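Local atomic coordinates of NtrC family transcriptional regulator (Clostridium acetobutylicum ATCC 824, PDB entry 2Q5C), a protein that probably acts as an NtrC-type transcriptional activator that binds DNA and ATP, represented here by its N-terminal part, a propionate catabolism activator (PrpR_N) domain. Residues A[81-84]-A[85-89]; A[146-149]-A[150-154]. One frame throughout, in Å; residues are numbered along the deposited sequence.

Contact 1: A[81-84]-A[85-89]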
ATOM      1  N   PHE A  81       4.026 -12.417  -3.068  1.00 18.38           N
ATOM      2  CA  PHE A  81       2.821 -13.111  -3.549  1.00 17.13           C
ATOM      3  C   PHE A  81       1.699 -12.093  -3.866  1.00 17.69           C
ATOM      4  O   PHE A  81       0.930 -12.292  -4.827  1.00 17.31           O
ATOM      5  CB  PHE A  81       2.330 -14.127  -2.514  1.00 18.74           C
ATOM      6  CG  PHE A  81       1.280 -15.056  -3.033  1.00 19.25           C
ATOM      7  CD1 PHE A  81       1.601 -15.996  -3.993  1.00 21.34           C
ATOM      8  CD2 PHE A  81      -0.002 -15.036  -2.521  1.00 19.96           C
ATOM      9  CE1 PHE A  81       0.633 -16.884  -4.480  1.00 22.98           C
ATOM     10  CE2 PHE A  81      -0.971 -15.931  -2.986  1.00 20.18           C
ATOM     11  CZ  PHE A  81      -0.641 -16.852  -3.959  1.00 20.85           C
ATOM     12  N   ASP A  82       1.594 -11.014  -3.098  1.00 17.38           N
ATOM     13  CA  ASP A  82       0.644  -9.935  -3.426  1.00 17.66           C
ATOM     14  C   ASP A  82       0.939  -9.437  -4.842  1.00 16.82           C
ATOM     15  O   ASP A  82       0.015  -9.189  -5.654  1.00 16.49           O
ATOM     16  CB  ASP A  82       0.819  -8.719  -2.501  1.00 18.22           C
ATOM     17  CG  ASP A  82       0.394  -8.950  -1.045  1.00 22.30           C
ATOM     18  OD1 ASP A  82      -0.540  -9.730  -0.808  1.00 25.56           O
ATOM     19  OD2 ASP A  82       1.013  -8.252  -0.186  1.00 24.38           O
ATOM     20  N   THR A  83       2.219  -9.245  -5.154  1.00 16.12           N
ATOM     21  CA  THR A  83       2.612  -8.750  -6.492  1.00 16.78           C
ATOM     22  C   THR A  83       2.265  -9.783  -7.577  1.00 17.29           C
ATOM     23  O   THR A  83       1.724  -9.425  -8.618  1.00 17.05           O
ATOM     24  CB  THR A  83       4.097  -8.421  -6.493  1.00 17.41           C
ATOM     25  OG1 THR A  83       4.328  -7.381  -5.537  1.00 18.86           O
ATOM     26  CG2 THR A  83       4.498  -7.861  -7.868  1.00 18.97           C
ATOM     27  N   MET A  84       2.570 -11.048  -7.341  0.50 16.85           N
ATOM     28  CA  MET A  84       2.264 -12.063  -8.325  0.50 17.46           C
ATOM     29  C   MET A  84       0.779 -12.124  -8.573  0.50 17.88           C
ATOM     30  O   MET A  84       0.373 -12.191  -9.731  0.50 17.44           O
ATOM     31  CB  MET A  84       2.803 -13.419  -7.880  0.50 17.65           C
ATOM     32  CG  MET A  84       4.299 -13.436  -7.702  0.50 17.27           C
ATOM     33  SD  MET A  84       5.229 -12.948  -9.183  0.50 15.58           S
ATOM     34  CE  MET A  84       5.147 -14.464 -10.161  0.50 21.55           C
ATOM     35  N   ARG A  85      -0.042 -12.092  -7.516  1.00 17.00           N
ATOM     36  CA  ARG A  85      -1.514 -12.106  -7.713  1.00 17.11           C
ATOM     37  C   ARG A  85      -1.942 -10.976  -8.658  1.00 17.76           C
ATOM     38  O   ARG A  85      -2.777 -11.187  -9.552  1.00 18.25           O
ATOM     39  CB  ARG A  85      -2.243 -11.870  -6.391  1.00 17.19           C
ATOM     40  CG  ARG A  85      -2.318 -13.048  -5.434  1.00 17.33           C
ATOM     41  CD  ARG A  85      -2.893 -12.563  -4.118  1.00 18.67           C
ATOM     42  NE  ARG A  85      -3.471 -13.657  -3.339  1.00 19.00           N
ATOM     43  CZ  ARG A  85      -3.812 -13.568  -2.055  1.00 20.52           C
ATOM     44  NH1 ARG A  85      -3.637 -12.453  -1.395  1.00 20.89           N
ATOM     45  NH2 ARG A  85      -4.317 -14.641  -1.433  1.00 21.38           N
ATOM     46  N   ALA A  86      -1.362  -9.792  -8.482  1.00 17.22           N
ATOM     47  CA  ALA A  86      -1.746  -8.659  -9.312  1.00 17.05           C
ATOM     48  C   ALA A  86      -1.295  -8.853 -10.747  1.00 18.01           C
ATOM     49  O   ALA A  86      -2.076  -8.557 -11.669  1.00 18.61           O
ATOM     50  CB  ALA A  86      -1.215  -7.358  -8.747  1.00 17.85           C
ATOM     51  N   VAL A  87      -0.084  -9.336 -10.959  1.00 17.37           N
ATOM     52  CA  VAL A  87       0.393  -9.555 -12.330  1.00 18.44           C
ATOM     53  C   VAL A  87      -0.467 -10.623 -13.002  1.00 19.24           C
ATOM     54  O   VAL A  87      -0.861 -10.501 -14.180  1.00 20.43           O
ATOM     55  CB  VAL A  87       1.850  -9.942 -12.322  1.00 18.70           C
ATOM     56  CG1 VAL A  87       2.287 -10.401 -13.748  1.00 19.13           C
ATOM     57  CG2 VAL A  87       2.699  -8.772 -11.828  1.00 18.61           C
ATOM     58  N   TYR A  88      -0.743 -11.699 -12.299  1.00 19.71           N
ATOM     59  CA  TYR A  88      -1.608 -12.735 -12.818  1.00 20.48           C
ATOM     60  C   TYR A  88      -2.961 -12.176 -13.265  1.00 20.86           C
ATOM     61  O   TYR A  88      -3.440 -12.508 -14.354  1.00 21.69           O
ATOM     62  CB  TYR A  88      -1.754 -13.818 -11.735  1.00 22.31           C
ATOM     63  CG  TYR A  88      -2.802 -14.821 -12.011  1.00 24.41           C
ATOM     64  CD1 TYR A  88      -2.597 -15.794 -12.972  1.00 26.98           C
ATOM     65  CD2 TYR A  88      -4.003 -14.808 -11.312  1.00 26.14           C
ATOM     66  CE1 TYR A  88      -3.576 -16.740 -13.255  1.00 27.81           C
ATOM     67  CE2 TYR A  88      -4.987 -15.777 -11.575  1.00 27.95           C
ATOM     68  CZ  TYR A  88      -4.748 -16.727 -12.540  1.00 28.02           C
ATOM     69  OH  TYR A  88      -5.700 -17.667 -12.846  1.00 31.24           O
ATOM     70  N   ASN A  89      -3.577 -11.319 -12.465  1.00 21.00           N
ATOM     71  CA  ASN A  89      -4.853 -10.728 -12.824  1.00 21.75           C
ATOM     72  C   ASN A  89      -4.718  -9.781 -14.006  1.00 21.74           C
ATOM     73  O   ASN A  89      -5.598  -9.754 -14.883  1.00 21.59           O
ATOM     74  CB  ASN A  89      -5.408  -9.944 -11.653  1.00 22.68           C
ATOM     75  CG  ASN A  89      -5.986 -10.822 -10.576  1.00 26.55           C
ATOM     76  OD1 ASN A  89      -6.536 -11.883 -10.851  1.00 30.83           O
ATOM     77  ND2 ASN A  89      -5.928 -10.341  -9.343  1.00 33.47           N
TER
HETATM   78  O   HOH W   1      -2.935  -9.755  -2.286  1.00 21.33           O
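Two first torsions bring F81 and R85 together on the outer side of helix 80-90. In F81 the ring carbon CG stands opposite the backbone N (chi1 -169°), while R85 keeps CG beside its own N (chi1 -77°) and then runs extended from CG to NE. The arginine therefore doubles back past the phenylalanine. Its CG lies over one face of the ring, and ring atom CE2 in turn lies over one face of the guanidinium, 3.4 Å from R85 NE. The two planes are 52° apart, so the groups lean together instead of stacking flat, and R85 NH2 sits at the ring's edge.

Helix 80-90 is amphipathic and lies against the parallel sheet of strands 119-125, 96-102, 145-148 and 162-165 in an alpha/beta domain. Its inner side is mostly apolar: T83 CG2 and V87 CG2 are neighbours at 4.4 Å, T83 also packs on L99 and V87 on L97, both of strand 96-102, and V87 meets I112 and L116 of helix 109-116. T83 OG1 is hydrogen-bonded to T79 O.

The polar side of the F81-R85 turn is bridged by solvent. D82 OD1 and R85 NH1 are 4.2 Å apart, beyond a salt bridge, and one water joins them: it donates to D82 OD1 at 2.8 Å and accepts from R85 NH1 at 2.9 Å, in the guanidinium plane. D82 OD2 is taken by the backbone N of T79, which ties down the start of the helix. Backbone i to i+4 bonds link the turns, the shortest from Y88 N to M84 O at 2.8 Å.

Contact 2: A[146-149]-A[150-154]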
ATOM      1  N   VAL A 146      -0.684  -1.054 -16.178  1.00 19.44           N
ATOM      2  CA  VAL A 146       0.165  -0.698 -15.034  1.00 19.30           C
ATOM      3  C   VAL A 146      -0.262  -1.504 -13.793  1.00 19.54           C
ATOM      4  O   VAL A 146      -1.454  -1.536 -13.460  1.00 19.29           O
ATOM      5  CB  VAL A 146       0.017   0.795 -14.704  1.00 19.99           C
ATOM      6  CG1 VAL A 146       0.724   1.153 -13.392  1.00 19.71           C
ATOM      7  CG2 VAL A 146       0.576   1.633 -15.831  1.00 20.30           C
ATOM      8  N   VAL A 147       0.719  -2.122 -13.126  1.00 18.36           N
ATOM      9  CA  VAL A 147       0.499  -2.898 -11.869  1.00 18.06           C
ATOM     10  C   VAL A 147       1.256  -2.139 -10.794  1.00 17.27           C
ATOM     11  O   VAL A 147       2.466  -1.951 -10.900  1.00 17.79           O
ATOM     12  CB  VAL A 147       1.064  -4.292 -12.010  1.00 18.86           C
ATOM     13  CG1 VAL A 147       0.892  -5.093 -10.704  1.00 19.84           C
ATOM     14  CG2 VAL A 147       0.382  -5.018 -13.128  1.00 21.03           C
ATOM     15  N   SER A 148       0.534  -1.669  -9.777  1.00 17.49           N
ATOM     16  CA  SER A 148       1.165  -0.874  -8.737  1.00 18.69           C
ATOM     17  C   SER A 148       0.198  -0.698  -7.589  1.00 19.23           C
ATOM     18  O   SER A 148      -0.875  -1.308  -7.544  1.00 19.53           O
ATOM     19  CB  SER A 148       1.556   0.518  -9.292  1.00 18.86           C
ATOM     20  OG  SER A 148       2.484   1.216  -8.452  1.00 21.13           O
ATOM     21  N   GLY A 149       0.576   0.169  -6.659  1.00 19.83           N
ATOM     22  CA  GLY A 149      -0.367   0.590  -5.624  1.00 19.82           C
ATOM     23  C   GLY A 149      -1.475   1.486  -6.151  1.00 21.21           C
ATOM     24  O   GLY A 149      -1.420   2.006  -7.283  1.00 20.02           O
ATOM     25  N   LYS A 150      -2.483   1.706  -5.321  1.00 21.00           N
ATOM     26  CA  LYS A 150      -3.720   2.350  -5.740  1.00 21.18           C
ATOM     27  C   LYS A 150      -3.556   3.777  -6.261  1.00 21.27           C
ATOM     28  O   LYS A 150      -4.228   4.166  -7.223  1.00 21.30           O
ATOM     29  CB  LYS A 150      -4.744   2.325  -4.582  1.00 22.90           C
ATOM     30  CG  LYS A 150      -6.137   2.845  -4.925  1.00 26.04           C
ATOM     31  CD  LYS A 150      -6.793   2.048  -6.033  1.00 32.45           C
ATOM     32  CE  LYS A 150      -8.331   2.077  -5.923  1.00 35.39           C
ATOM     33  NZ  LYS A 150      -8.915   3.464  -5.965  1.00 39.67           N
ATOM     34  N   THR A 151      -2.709   4.593  -5.637  1.00 21.03           N
ATOM     35  CA  THR A 151      -2.569   5.967  -6.118  1.00 21.35           C
ATOM     36  C   THR A 151      -1.997   5.950  -7.536  1.00 20.75           C
ATOM     37  O   THR A 151      -2.436   6.713  -8.429  1.00 20.83           O
ATOM     38  CB  THR A 151      -1.690   6.777  -5.177  1.00 21.30           C
ATOM     39  OG1 THR A 151      -2.210   6.619  -3.840  1.00 23.49           O
ATOM     40  CG2 THR A 151      -1.693   8.232  -5.545  1.00 23.88           C
ATOM     41  N   VAL A 152      -1.020   5.079  -7.745  1.00 20.23           N
ATOM     42  CA  VAL A 152      -0.408   4.930  -9.071  1.00 19.48           C
ATOM     43  C   VAL A 152      -1.395   4.355 -10.083  1.00 19.90           C
ATOM     44  O   VAL A 152      -1.458   4.857 -11.216  1.00 20.63           O
ATOM     45  CB  VAL A 152       0.868   4.112  -8.987  1.00 18.76           C
ATOM     46  CG1 VAL A 152       1.459   3.845 -10.367  1.00 20.54           C
ATOM     47  CG2 VAL A 152       1.900   4.850  -8.138  1.00 19.29           C
ATOM     48  N   THR A 153      -2.141   3.303  -9.729  1.00 20.17           N
ATOM     49  CA  THR A 153      -3.060   2.735 -10.724  1.00 20.39           C
ATOM     50  C   THR A 153      -4.174   3.696 -11.033  1.00 21.63           C
ATOM     51  O   THR A 153      -4.647   3.731 -12.185  1.00 21.79           O
ATOM     52  CB  THR A 153      -3.586   1.325 -10.349  1.00 20.40           C
ATOM     53  OG1 THR A 153      -4.248   1.389  -9.082  1.00 21.70           O
ATOM     54  CG2 THR A 153      -2.422   0.337 -10.265  1.00 21.39           C
ATOM     55  N   ASP A 154      -4.600   4.491 -10.049  1.00 21.50           N
ATOM     56  CA  ASP A 154      -5.604   5.533 -10.308  1.00 23.24           C
ATOM     57  C   ASP A 154      -5.089   6.530 -11.337  1.00 23.42           C
ATOM     58  O   ASP A 154      -5.841   6.918 -12.250  1.00 24.06           O
ATOM     59  CB  ASP A 154      -6.044   6.257  -9.035  1.00 23.92           C
ATOM     60  CG  ASP A 154      -7.047   5.470  -8.222  1.00 25.35           C
ATOM     61  OD1 ASP A 154      -7.671   4.528  -8.753  1.00 28.93           O
ATOM     62  OD2 ASP A 154      -7.244   5.845  -7.034  1.00 29.12           O
TER
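G149, T153 and V152 carry the sharp turn by which strand 145-148 passes into helix 150-158, the first connection of a beta-alpha-beta unit completed by strand 162-165. The short strand and helix segments run nearly antiparallel, 162° between their directions, with axes 7.3 Å apart. G149 occupies the N-cap position, and its carbonyl oxygen receives the first-turn bond from T153 N at 2.9 Å.

T153 folds back over this turn. OG1 stands between the backbone N and the carbonyl carbon (chi1 58°), which leaves CG2 beside N, facing the strand end, 3.5 Å from S148 O and close to G149 O as well. The hydroxyl is hydrogen-bonded to that of T165, at the C-terminal end of strand 162-165, so one side chain offers an apolar branch to the end of strand 145-148 and a polar branch to the same end of the adjacent parallel strand.

V152 presents CB and CG1 to S148. The serine's CB is only 3.5 Å from V152 CG1, tighter than usual for two carbons, and S148 OG lies against V152 CB at 3.4 Å while its buried hydroxyl is hydrogen-bonded to I100 O in the neighbouring strand. Farther back, V146 CG1 meets V152 CG1 at 4.1 Å, the two side chains crossing at about a right angle, both also touching I100. At the helix start, V152 N binds a glycerol, probably from the crystallisation liquor. On another side of the helix, K150 NZ reaches D154 OD2 at 3.1 Å, on the oxygen's syn side.

The two contacts belong to the same alpha/beta domain, and their centres lie 13 Å apart. Contact 1 stays within one helix and is partly buried: F81 and R85 face outward, D82 is buried and reaches R85 through a water, and T83, A86 and V87 face inward. Contact 2 is buried and joins strand to helix, by methyl packing together with the backbone bond that starts the helix; the hydroxyls of S148 and T153 are bonded to neighbouring strands, and charge is left to a salt bridge within the helix. They meet through V147, whose CG1 touches A86 CB at 3.7 Å. Helices 80-90 and 150-158 thus pack against strand 145-148 from its two faces.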